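Local coordinates for protein lytic polysaccharide monooxygenase (Neurospora crassa, PDB 4QI8) that probably uses a copper ion to break cellulose chains oxidatively, as a secreted lytic polysaccharide monooxygenase of the AA9 family, at residues I102-P107 against Y204-P209; P73-F78 against E141-H146; Y19-D24 against S48-T53; I62-A67 against S159-S164. One frame throughout, in Å; residues are numbered along the deposited sequence.

Contact 1 (I102-P107 against Y204-P209)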
# COMPACT_ATOMS: atom_id res chain seq x y z
N ILE A 102 -1.79 -7.88 -2.02
CA ILE A 102 -2.76 -8.20 -3.05
C ILE A 102 -2.41 -7.64 -4.43
O ILE A 102 -3.06 -7.97 -5.41
CB ILE A 102 -4.21 -7.81 -2.67
CG1 ILE A 102 -4.35 -6.30 -2.45
CG2 ILE A 102 -4.65 -8.59 -1.45
CD1 ILE A 102 -5.79 -5.86 -2.30
N TYR A 103 -1.36 -6.83 -4.52
CA TYR A 103 -0.90 -6.29 -5.79
C TYR A 103 0.51 -5.77 -5.63
O TYR A 103 0.82 -5.11 -4.64
CB TYR A 103 -1.81 -5.15 -6.26
CG TYR A 103 -1.27 -4.43 -7.49
CD1 TYR A 103 -0.43 -3.32 -7.36
CD2 TYR A 103 -1.58 -4.86 -8.77
CE1 TYR A 103 0.08 -2.69 -8.47
CE2 TYR A 103 -1.07 -4.22 -9.89
CZ TYR A 103 -0.25 -3.14 -9.74
OH TYR A 103 0.26 -2.50 -10.85
N HIS A 104 1.35 -6.01 -6.63
CA HIS A 104 2.56 -5.22 -6.79
C HIS A 104 2.85 -4.98 -8.26
O HIS A 104 2.51 -5.80 -9.12
CB HIS A 104 3.76 -5.76 -6.00
CG HIS A 104 4.29 -7.10 -6.43
ND1 HIS A 104 5.09 -7.83 -5.59
CD2 HIS A 104 4.20 -7.82 -7.58
CE1 HIS A 104 5.46 -8.95 -6.19
NE2 HIS A 104 4.93 -8.97 -7.40
N GLU A 105 3.47 -3.85 -8.53
CA GLU A 105 3.74 -3.40 -9.89
C GLU A 105 5.10 -3.87 -10.37
O GLU A 105 6.10 -3.70 -9.69
CB GLU A 105 3.70 -1.88 -9.91
CG GLU A 105 3.93 -1.26 -11.27
CD GLU A 105 3.84 0.26 -11.25
OE1 GLU A 105 3.35 0.84 -10.25
OE2 GLU A 105 4.25 0.88 -12.27
N GLN A 106 5.13 -4.44 -11.57
CA GLN A 106 6.37 -4.70 -12.29
C GLN A 106 6.57 -3.65 -13.36
O GLN A 106 5.62 -3.29 -14.06
CB GLN A 106 6.33 -6.08 -12.95
CG GLN A 106 6.70 -7.21 -12.01
CD GLN A 106 8.20 -7.32 -11.84
OE1 GLN A 106 8.91 -7.68 -12.77
NE2 GLN A 106 8.69 -7.03 -10.63
N PRO A 107 7.80 -3.16 -13.53
CA PRO A 107 8.08 -2.23 -14.62
C PRO A 107 8.15 -2.95 -15.95
O PRO A 107 8.27 -4.18 -15.99
CB PRO A 107 9.47 -1.70 -14.27
CG PRO A 107 10.13 -2.86 -13.58
CD PRO A 107 9.03 -3.55 -12.82
N TYR A 204 13.37 -6.84 -11.66
CA TYR A 204 13.05 -6.03 -10.49
C TYR A 204 12.37 -6.91 -9.44
O TYR A 204 11.31 -7.48 -9.70
CB TYR A 204 12.15 -4.82 -10.84
CG TYR A 204 11.80 -4.05 -9.58
CD1 TYR A 204 12.76 -3.32 -8.92
CD2 TYR A 204 10.52 -4.11 -9.03
CE1 TYR A 204 12.47 -2.66 -7.74
CE2 TYR A 204 10.23 -3.46 -7.84
CZ TYR A 204 11.20 -2.74 -7.20
OH TYR A 204 10.90 -2.14 -6.01
N LYS A 205 12.97 -7.00 -8.26
CA LYS A 205 12.41 -7.80 -7.19
C LYS A 205 11.62 -6.92 -6.23
O LYS A 205 12.19 -6.25 -5.37
CB LYS A 205 13.52 -8.52 -6.43
CG LYS A 205 13.02 -9.45 -5.33
CD LYS A 205 12.14 -10.54 -5.89
CE LYS A 205 11.68 -11.50 -4.81
NZ LYS A 205 10.71 -12.48 -5.40
N ASN A 206 10.30 -6.91 -6.36
CA ASN A 206 9.48 -6.12 -5.44
C ASN A 206 9.77 -6.54 -4.01
O ASN A 206 9.88 -7.73 -3.72
CB ASN A 206 8.00 -6.37 -5.67
CG ASN A 206 7.55 -5.93 -7.04
OD1 ASN A 206 7.73 -6.65 -8.02
ND2 ASN A 206 6.97 -4.74 -7.12
N PRO A 207 9.84 -5.57 -3.08
CA PRO A 207 10.01 -5.96 -1.69
C PRO A 207 8.72 -6.54 -1.13
O PRO A 207 7.61 -6.27 -1.62
CB PRO A 207 10.41 -4.65 -1.00
CG PRO A 207 9.72 -3.62 -1.80
CD PRO A 207 9.76 -4.11 -3.23
N GLY A 208 8.88 -7.34 -0.09
CA GLY A 208 7.76 -7.94 0.59
C GLY A 208 7.41 -9.33 0.08
O GLY A 208 8.09 -9.90 -0.78
N PRO A 209 6.31 -9.87 0.61
CA PRO A 209 5.90 -11.24 0.31
C PRO A 209 5.31 -11.38 -1.07
O PRO A 209 5.09 -10.40 -1.77
CB PRO A 209 4.86 -11.52 1.39
CG PRO A 209 4.26 -10.17 1.66
CD PRO A 209 5.42 -9.22 1.58
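His104 to Pro107 meet Tyr204 and Asn206 where strand 99-104 of the AA9 beta-sandwich ends beside a C-terminal loop. Just upstream, Ile102 and Tyr103 form a classic beta bulge opposite Phe78 of the adjacent strand. The His104 ring then lies over the side-chain amide of Asn206. The two planes are 13° apart, and Asn206 CG sits above one ring face, displaced toward the rim. The closest approach is His104 ND1 to Asn206 CB, 3.3 Å. The polar partner of ND1 is Lys101 NZ, which also binds the backbone oxygens of Pro207 and Pro209. Glu105 contributes its backbone. Asn206 ND2 gives a nearly straight bond to Glu105 O (2.9 Å, 178°). The oxygen lies in the Asn206 amide plane, but the donor stands above the carbonyl plane. The Glu105 carboxylate is bound instead by Met76 N and Ser117 N. Gln106 is bent at chi2 (-80°), and this bend turns its amide nitrogen to the 204-209 loop. Gln106 NE2 donates to Tyr204 O at 2.8 Å. It also donates to Asn206 OD1 at 2.8 Å. Both acceptors lie close to the Gln106 amide plane. Asn206 ND2 also bonds to Gln77 OE1, so the amide is held at both ends, which fixes its rotation against the imidazole. Pro107 closes the contact, crossing Tyr204 at about a right angle. Tyr204 OH reaches Gly191 O, while Pro107 CD rests 3.9 Å from Tyr204 CB.

Contact 2 (P73-F78 against E141-H146); sequences PGPMQF and EHIGLH
With CG anti to the backbone N (chi1 -171°), the His142 ring reaches Gly74 and Met76; Glu141 CG lies between its backbone N and carbonyl carbon (chi1 79°), which brings the chain beside Gln77. The backbones beneath are an antiparallel strand pair in the larger sheet of the beta-sandwich. Gln77 and Glu141 form a hydrogen-bonded pair, with Gln77 N 2.9 Å from Glu141 O and a return bond from Glu141 N to Gln77 O. Met76 and His142 are the next, non-hydrogen-bonded pair. Beyond it, Ile143 N binds Pro75 O, and Leu145 N binds Pro73 O at 2.8 Å, so the pairing carries on past the regular strand. On one face the Gln77 and Glu141 side chains lie alongside each other and point the same way. Gln77 NE2 gives a hydrogen bond to Glu141 OE1 at 3.0 Å, from above the carboxylate plane, while Gln77 OE1 accepts one from Asn206 ND2. This carboxylate is also held by Tyr185 OH and by a salt bridge to Arg139. On the other face Met76 SD sits 3.5 Å from His142 CB and obliquely to the ring. His142 NE2 gives a weak bond to Gly74 O at 2.8 Å, and its ND1 is hydrogen-bonded to Tyr2 OH. Gly74 CA makes a CA-H...O contact of 3.2 Å with Ile143 O. Pro75 CD packs on Leu145 CD1. Past the strand end lies His146, which probably helps bind oxygen and stacks on the copper ligand His72. His146 CB rests 3.7 Å from Pro73 CG.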
# COMPACT_ATOMS: atom_id res chain seq x y z
N PRO A 73 9.55 7.40 -10.32
CA PRO A 73 9.57 6.04 -10.86
C PRO A 73 9.61 5.00 -9.75
O PRO A 73 10.37 5.13 -8.79
CB PRO A 73 10.88 6.01 -11.65
CG PRO A 73 11.77 6.97 -10.92
CD PRO A 73 10.85 8.08 -10.47
N GLY A 74 8.81 3.96 -9.90
CA GLY A 74 8.82 2.85 -8.99
C GLY A 74 7.45 2.23 -8.85
O GLY A 74 6.49 2.67 -9.50
N PRO A 75 7.34 1.19 -8.01
CA PRO A 75 6.11 0.40 -7.95
C PRO A 75 5.07 0.88 -6.95
O PRO A 75 5.39 1.28 -5.83
CB PRO A 75 6.62 -0.96 -7.48
CG PRO A 75 7.77 -0.61 -6.60
CD PRO A 75 8.45 0.53 -7.31
N MET A 76 3.81 0.80 -7.37
CA MET A 76 2.70 0.72 -6.43
C MET A 76 2.59 -0.69 -5.86
O MET A 76 2.76 -1.68 -6.59
CB MET A 76 1.37 1.04 -7.11
CG MET A 76 1.21 2.45 -7.57
SD MET A 76 1.24 3.68 -6.24
CE MET A 76 -0.10 3.15 -5.23
N GLN A 77 2.25 -0.78 -4.58
CA GLN A 77 1.93 -2.07 -3.95
C GLN A 77 0.76 -1.85 -2.99
O GLN A 77 0.64 -0.78 -2.38
CB GLN A 77 3.14 -2.67 -3.23
CG GLN A 77 4.42 -2.56 -4.03
CD GLN A 77 5.56 -3.46 -3.57
OE1 GLN A 77 6.32 -3.95 -4.40
NE2 GLN A 77 5.69 -3.67 -2.27
N PHE A 78 -0.09 -2.86 -2.85
CA PHE A 78 -1.23 -2.81 -1.94
C PHE A 78 -1.28 -4.06 -1.07
O PHE A 78 -1.03 -5.17 -1.54
CB PHE A 78 -2.56 -2.69 -2.72
CG PHE A 78 -2.72 -1.39 -3.46
CD1 PHE A 78 -3.17 -0.25 -2.81
CD2 PHE A 78 -2.41 -1.31 -4.82
CE1 PHE A 78 -3.32 0.93 -3.49
CE2 PHE A 78 -2.55 -0.11 -5.49
CZ PHE A 78 -3.00 1.00 -4.83
N GLU A 141 1.00 1.86 -0.99
CA GLU A 141 2.32 2.45 -1.04
C GLU A 141 2.78 2.63 -2.47
O GLU A 141 2.53 1.80 -3.34
CB GLU A 141 3.37 1.67 -0.25
CG GLU A 141 3.90 0.43 -0.94
CD GLU A 141 4.83 -0.41 -0.07
OE1 GLU A 141 4.78 -1.65 -0.23
OE2 GLU A 141 5.54 0.14 0.81
N HIS A 142 3.47 3.75 -2.68
CA HIS A 142 4.29 3.93 -3.85
C HIS A 142 5.73 4.02 -3.37
O HIS A 142 6.02 4.73 -2.40
CB HIS A 142 3.95 5.20 -4.62
CG HIS A 142 4.66 5.24 -5.92
ND1 HIS A 142 5.63 6.17 -6.22
CD2 HIS A 142 4.62 4.38 -6.96
CE1 HIS A 142 6.13 5.89 -7.41
NE2 HIS A 142 5.54 4.80 -7.87
N ILE A 143 6.64 3.33 -4.06
CA ILE A 143 8.05 3.35 -3.70
C ILE A 143 8.82 4.08 -4.79
O ILE A 143 9.02 3.55 -5.88
CB ILE A 143 8.63 1.93 -3.49
CG1 ILE A 143 7.68 1.07 -2.64
CG2 ILE A 143 9.98 2.05 -2.82
CD1 ILE A 143 8.15 -0.38 -2.44
N GLY A 144 9.22 5.32 -4.51
CA GLY A 144 9.99 6.10 -5.46
C GLY A 144 11.45 5.71 -5.41
O GLY A 144 12.09 5.84 -4.36
N LEU A 145 11.97 5.26 -6.55
CA LEU A 145 13.29 4.63 -6.62
C LEU A 145 14.35 5.43 -7.37
O LEU A 145 15.44 4.93 -7.63
CB LEU A 145 13.17 3.25 -7.27
CG LEU A 145 12.34 2.24 -6.48
CD1 LEU A 145 12.19 0.97 -7.30
CD2 LEU A 145 12.96 1.93 -5.13
N HIS A 146 14.04 6.67 -7.75
CA HIS A 146 14.94 7.45 -8.59
C HIS A 146 16.34 7.66 -8.01
O HIS A 146 17.28 7.80 -8.80
CB HIS A 146 14.31 8.79 -8.98
CG HIS A 146 13.69 9.52 -7.84
ND1 HIS A 146 12.59 9.04 -7.16
CD2 HIS A 146 14.02 10.69 -7.25
CE1 HIS A 146 12.28 9.89 -6.20
NE2 HIS A 146 13.13 10.90 -6.23

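Contact 3 (Y19-D24 against S48-T53); sequences YVRRAD and SPAQST
Tyr19, Arg21 and Ala50 carry this contact between two irregular loops that flank the short helix 39-42. No direct hydrogen bond joins the two segments. Tyr19 has CG beside its backbone N (chi1 -62°), which lays the ring along the backbone of Ser52 and Thr53. Tyr19 CD1 comes 3.5 Å from Thr53 C, and Thr53 CA lies at the ring edge, in its plane. Tyr19 CA also makes a CA-H...O contact of 3.5 Å with Ser52 O. Ala50 points its methyl at the other loop, with CB 3.6 Å from Tyr19 C. Arg21 passes this backbone with an extended chain, and its CG packs 3.6 Å from Ala50 N. The guanidinium goes further, to Trp92 O and Gln162 OE1. A water bridges the loops where they diverge: it accepts from Arg22 N at 2.9 Å and donates to Pro49 O at 2.8 Å. Gln162 of strand 155-166 binds Ala50 N and Thr53 OG1 as well as Arg21, and Val20 packs on Ser159 and Ala161 of the same strand. Both loops thus lie against strand 155-166, next to the edge strand 54-57 of the larger sheet.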
# COMPACT_ATOMS: atom_id res chain seq x y z
N TYR A 19 -12.16 8.09 4.49
CA TYR A 19 -12.00 6.66 4.73
C TYR A 19 -10.54 6.26 4.87
O TYR A 19 -10.24 5.09 5.06
CB TYR A 19 -12.63 5.88 3.57
CG TYR A 19 -14.11 6.12 3.43
CD1 TYR A 19 -15.00 5.55 4.30
CD2 TYR A 19 -14.61 6.91 2.42
CE1 TYR A 19 -16.36 5.76 4.19
CE2 TYR A 19 -15.98 7.13 2.30
CZ TYR A 19 -16.84 6.55 3.18
OH TYR A 19 -18.19 6.77 3.05
N VAL A 20 -9.64 7.23 4.75
CA VAL A 20 -8.21 6.99 4.85
C VAL A 20 -7.69 7.67 6.10
O VAL A 20 -7.95 8.85 6.33
CB VAL A 20 -7.49 7.53 3.59
CG1 VAL A 20 -5.98 7.35 3.71
CG2 VAL A 20 -8.03 6.85 2.33
N ARG A 21 -6.99 6.91 6.94
CA ARG A 21 -6.36 7.47 8.13
C ARG A 21 -5.44 8.60 7.73
O ARG A 21 -4.64 8.44 6.81
CB ARG A 21 -5.60 6.36 8.85
CG ARG A 21 -6.53 5.30 9.41
CD ARG A 21 -5.82 4.26 10.25
NE ARG A 21 -6.78 3.37 10.88
CZ ARG A 21 -6.47 2.27 11.56
NH1 ARG A 21 -5.20 1.89 11.71
NH2 ARG A 21 -7.45 1.55 12.10
N ARG A 22 -5.53 9.75 8.39
CA ARG A 22 -4.76 10.88 7.90
C ARG A 22 -3.26 10.61 8.05
O ARG A 22 -2.75 10.40 9.16
CB ARG A 22 -5.14 12.20 8.56
CG ARG A 22 -4.46 13.38 7.84
CD ARG A 22 -5.05 14.72 8.14
NE ARG A 22 -4.61 15.18 9.44
CZ ARG A 22 -4.94 16.36 9.95
NH1 ARG A 22 -5.72 17.20 9.27
NH2 ARG A 22 -4.49 16.72 11.15
N ALA A 23 -2.56 10.60 6.93
CA ALA A 23 -1.14 10.31 6.93
C ALA A 23 -0.36 11.50 7.43
O ALA A 23 -0.76 12.66 7.25
CB ALA A 23 -0.70 9.95 5.52
N ASP A 24 0.80 11.22 8.02
CA ASP A 24 1.62 12.27 8.59
C ASP A 24 2.19 13.22 7.53
O ASP A 24 2.69 14.29 7.90
CB ASP A 24 2.77 11.70 9.43
CG ASP A 24 2.33 11.08 10.74
OD1 ASP A 24 1.22 11.37 11.23
OD2 ASP A 24 3.15 10.31 11.30
N SER A 48 -4.30 7.43 14.47
CA SER A 48 -5.56 8.18 14.46
C SER A 48 -6.51 7.48 13.48
O SER A 48 -6.15 7.30 12.32
CB SER A 48 -5.36 9.63 13.99
OG SER A 48 -4.71 10.45 14.95
N PRO A 49 -7.73 7.12 13.92
CA PRO A 49 -8.65 6.46 12.99
C PRO A 49 -9.11 7.37 11.86
O PRO A 49 -9.09 8.60 11.97
CB PRO A 49 -9.85 6.12 13.88
CG PRO A 49 -9.78 7.08 14.99
CD PRO A 49 -8.33 7.31 15.25
N ALA A 50 -9.55 6.76 10.77
CA ALA A 50 -10.26 7.47 9.71
C ALA A 50 -11.62 7.89 10.22
O ALA A 50 -12.14 7.32 11.17
CB ALA A 50 -10.42 6.60 8.49
N GLN A 51 -12.21 8.88 9.57
CA GLN A 51 -13.54 9.34 9.96
C GLN A 51 -14.60 8.27 9.79
O GLN A 51 -15.56 8.20 10.57
CB GLN A 51 -13.93 10.56 9.13
CG GLN A 51 -13.12 11.81 9.40
CD GLN A 51 -13.56 12.96 8.52
OE1 GLN A 51 -13.63 12.82 7.30
NE2 GLN A 51 -13.90 14.09 9.12
N SER A 52 -14.46 7.46 8.74
CA SER A 52 -15.45 6.45 8.38
C SER A 52 -14.77 5.22 7.80
O SER A 52 -13.57 5.23 7.53
CB SER A 52 -16.46 7.03 7.39
OG SER A 52 -17.09 8.21 7.89
N THR A 53 -15.57 4.18 7.58
CA THR A 53 -15.11 2.90 7.05
C THR A 53 -15.98 2.58 5.84
O THR A 53 -17.20 2.66 5.92
CB THR A 53 -15.22 1.82 8.14
OG1 THR A 53 -14.35 2.15 9.22
CG2 THR A 53 -14.88 0.44 7.61
O HOH W 1 -7.43 10.30 10.50

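Contact 4 (I62-A67 against S159-S164); sequences ITYGAA and SCAQLS
Tyr64 faces Ala161, and Ile62 faces Leu163, across two strand segments whose axes approach to 9.9 Å and whose directions differ by 145°. That spacing is too wide for backbone pairing. The strands belong to the two sheets of the beta-sandwich, and their side chains meet in its core. Tyr64 reaches furthest. Its hydroxyl donates a hydrogen bond to Ser159 OG, with Tyr64 OH 2.8 Å from Ser159 OG. The serine oxygen sits between its own backbone N and carbonyl carbon (chi1 71°), which turns it toward the phenol. Tyr64 CE2 packs 4.0 Å from Ala161 CB. Leu138 and Ala140 of strand 134-144 also touch the tyrosine. Ile62 and Leu163 meet tip to tip, with Ile62 CD1 4.2 Å from Leu163 CD1. Val56 and Leu54 of strand 54-57 adjoin this apolar pair. Cys160 points away from strand 62-67 and forms a disulfide with Cys42. Ser159 OG is also hydrogen-bonded to Phe4 O on strand 3-8, a neighbour of strand 61-67. The two bonds make a short hydrogen-bonded chain from Tyr64 through Ser159 to Phe4 O, so both buried hydroxyls have partners in a largely apolar interior.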
# COMPACT_ATOMS: atom_id res chain seq x y z
N ILE A 62 -12.04 -1.37 -6.38
CA ILE A 62 -12.26 -0.02 -5.88
C ILE A 62 -11.12 0.85 -6.38
O ILE A 62 -10.27 0.40 -7.14
CB ILE A 62 -12.38 -0.00 -4.36
CG1 ILE A 62 -11.09 -0.51 -3.70
CG2 ILE A 62 -13.56 -0.86 -3.93
CD1 ILE A 62 -11.12 -0.48 -2.18
N THR A 63 -11.12 2.11 -5.97
CA THR A 63 -10.14 3.04 -6.51
C THR A 63 -9.44 3.74 -5.36
O THR A 63 -10.10 4.25 -4.47
CB THR A 63 -10.82 4.06 -7.45
OG1 THR A 63 -11.49 3.38 -8.52
CG2 THR A 63 -9.80 5.02 -8.03
N TYR A 64 -8.10 3.74 -5.39
CA TYR A 64 -7.29 4.48 -4.42
C TYR A 64 -6.72 5.69 -5.14
O TYR A 64 -6.05 5.55 -6.17
CB TYR A 64 -6.17 3.60 -3.85
CG TYR A 64 -5.92 3.77 -2.37
CD1 TYR A 64 -5.56 5.01 -1.85
CD2 TYR A 64 -6.03 2.71 -1.48
CE1 TYR A 64 -5.34 5.17 -0.48
CE2 TYR A 64 -5.81 2.87 -0.13
CZ TYR A 64 -5.45 4.09 0.37
OH TYR A 64 -5.21 4.22 1.72
N GLY A 65 -6.99 6.87 -4.60
CA GLY A 65 -6.56 8.11 -5.22
C GLY A 65 -5.25 8.64 -4.67
O GLY A 65 -4.94 8.45 -3.49
N ALA A 66 -4.49 9.30 -5.54
CA ALA A 66 -3.27 10.04 -5.20
C ALA A 66 -3.52 11.54 -5.36
O ALA A 66 -4.42 11.95 -6.09
CB ALA A 66 -2.14 9.64 -6.13
N ALA A 67 -2.72 12.34 -4.68
CA ALA A 67 -2.76 13.78 -4.91
C ALA A 67 -1.36 14.38 -4.73
O ALA A 67 -0.81 14.27 -3.62
CB ALA A 67 -3.75 14.44 -3.96
N SER A 159 -0.48 5.37 2.67
CA SER A 159 -1.60 5.60 3.58
C SER A 159 -2.35 4.29 3.77
O SER A 159 -2.08 3.31 3.08
CB SER A 159 -2.55 6.68 3.05
OG SER A 159 -3.27 6.18 1.94
N CYS A 160 -3.32 4.31 4.68
CA CYS A 160 -4.18 3.16 4.95
C CYS A 160 -5.64 3.55 5.03
O CYS A 160 -6.01 4.47 5.76
CB CYS A 160 -3.81 2.50 6.27
SG CYS A 160 -2.20 1.72 6.25
N ALA A 161 -6.46 2.80 4.31
CA ALA A 161 -7.91 2.96 4.30
C ALA A 161 -8.60 1.95 5.20
O ALA A 161 -8.13 0.83 5.37
CB ALA A 161 -8.43 2.83 2.88
N GLN A 162 -9.73 2.37 5.77
CA GLN A 162 -10.59 1.50 6.55
C GLN A 162 -11.73 0.99 5.69
O GLN A 162 -12.50 1.79 5.14
CB GLN A 162 -11.13 2.22 7.80
CG GLN A 162 -10.02 2.64 8.75
CD GLN A 162 -10.46 3.27 10.06
OE1 GLN A 162 -9.61 3.74 10.83
NE2 GLN A 162 -11.77 3.27 10.33
N LEU A 163 -11.82 -0.33 5.58
CA LEU A 163 -12.84 -1.01 4.78
C LEU A 163 -13.66 -1.98 5.61
O LEU A 163 -13.18 -2.55 6.59
CB LEU A 163 -12.22 -1.84 3.65
CG LEU A 163 -11.25 -1.14 2.70
CD1 LEU A 163 -10.79 -2.13 1.64
CD2 LEU A 163 -11.87 0.10 2.06
N SER A 164 -14.90 -2.17 5.20
CA SER A 164 -15.73 -3.29 5.63
C SER A 164 -15.98 -4.15 4.40
O SER A 164 -16.72 -3.74 3.51
CB SER A 164 -17.03 -2.79 6.24
OG SER A 164 -17.87 -3.88 6.56

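Contacts 1 and 2 share the larger sheet, where Ile102 N lies 2.9 Å from Phe78 O. Contact 2 meets contact 4 in the core, with Phe78 CE1 3.8 Å from Tyr64 CD2. Contact 3 joins contact 4 from outside: Tyr19 O is 2.9 Å from Gln162 N. Contacts 1 and 3 lie on opposite sides of the chain's centre, their own centres 25 Å apart. The copper ion is held by His1, His72 and Tyr157. Contact 2 comes near it, with the side chain of His146 about 6 Å from the metal. The side chain of Glu105 in contact 1 is about 10 Å from that of His72.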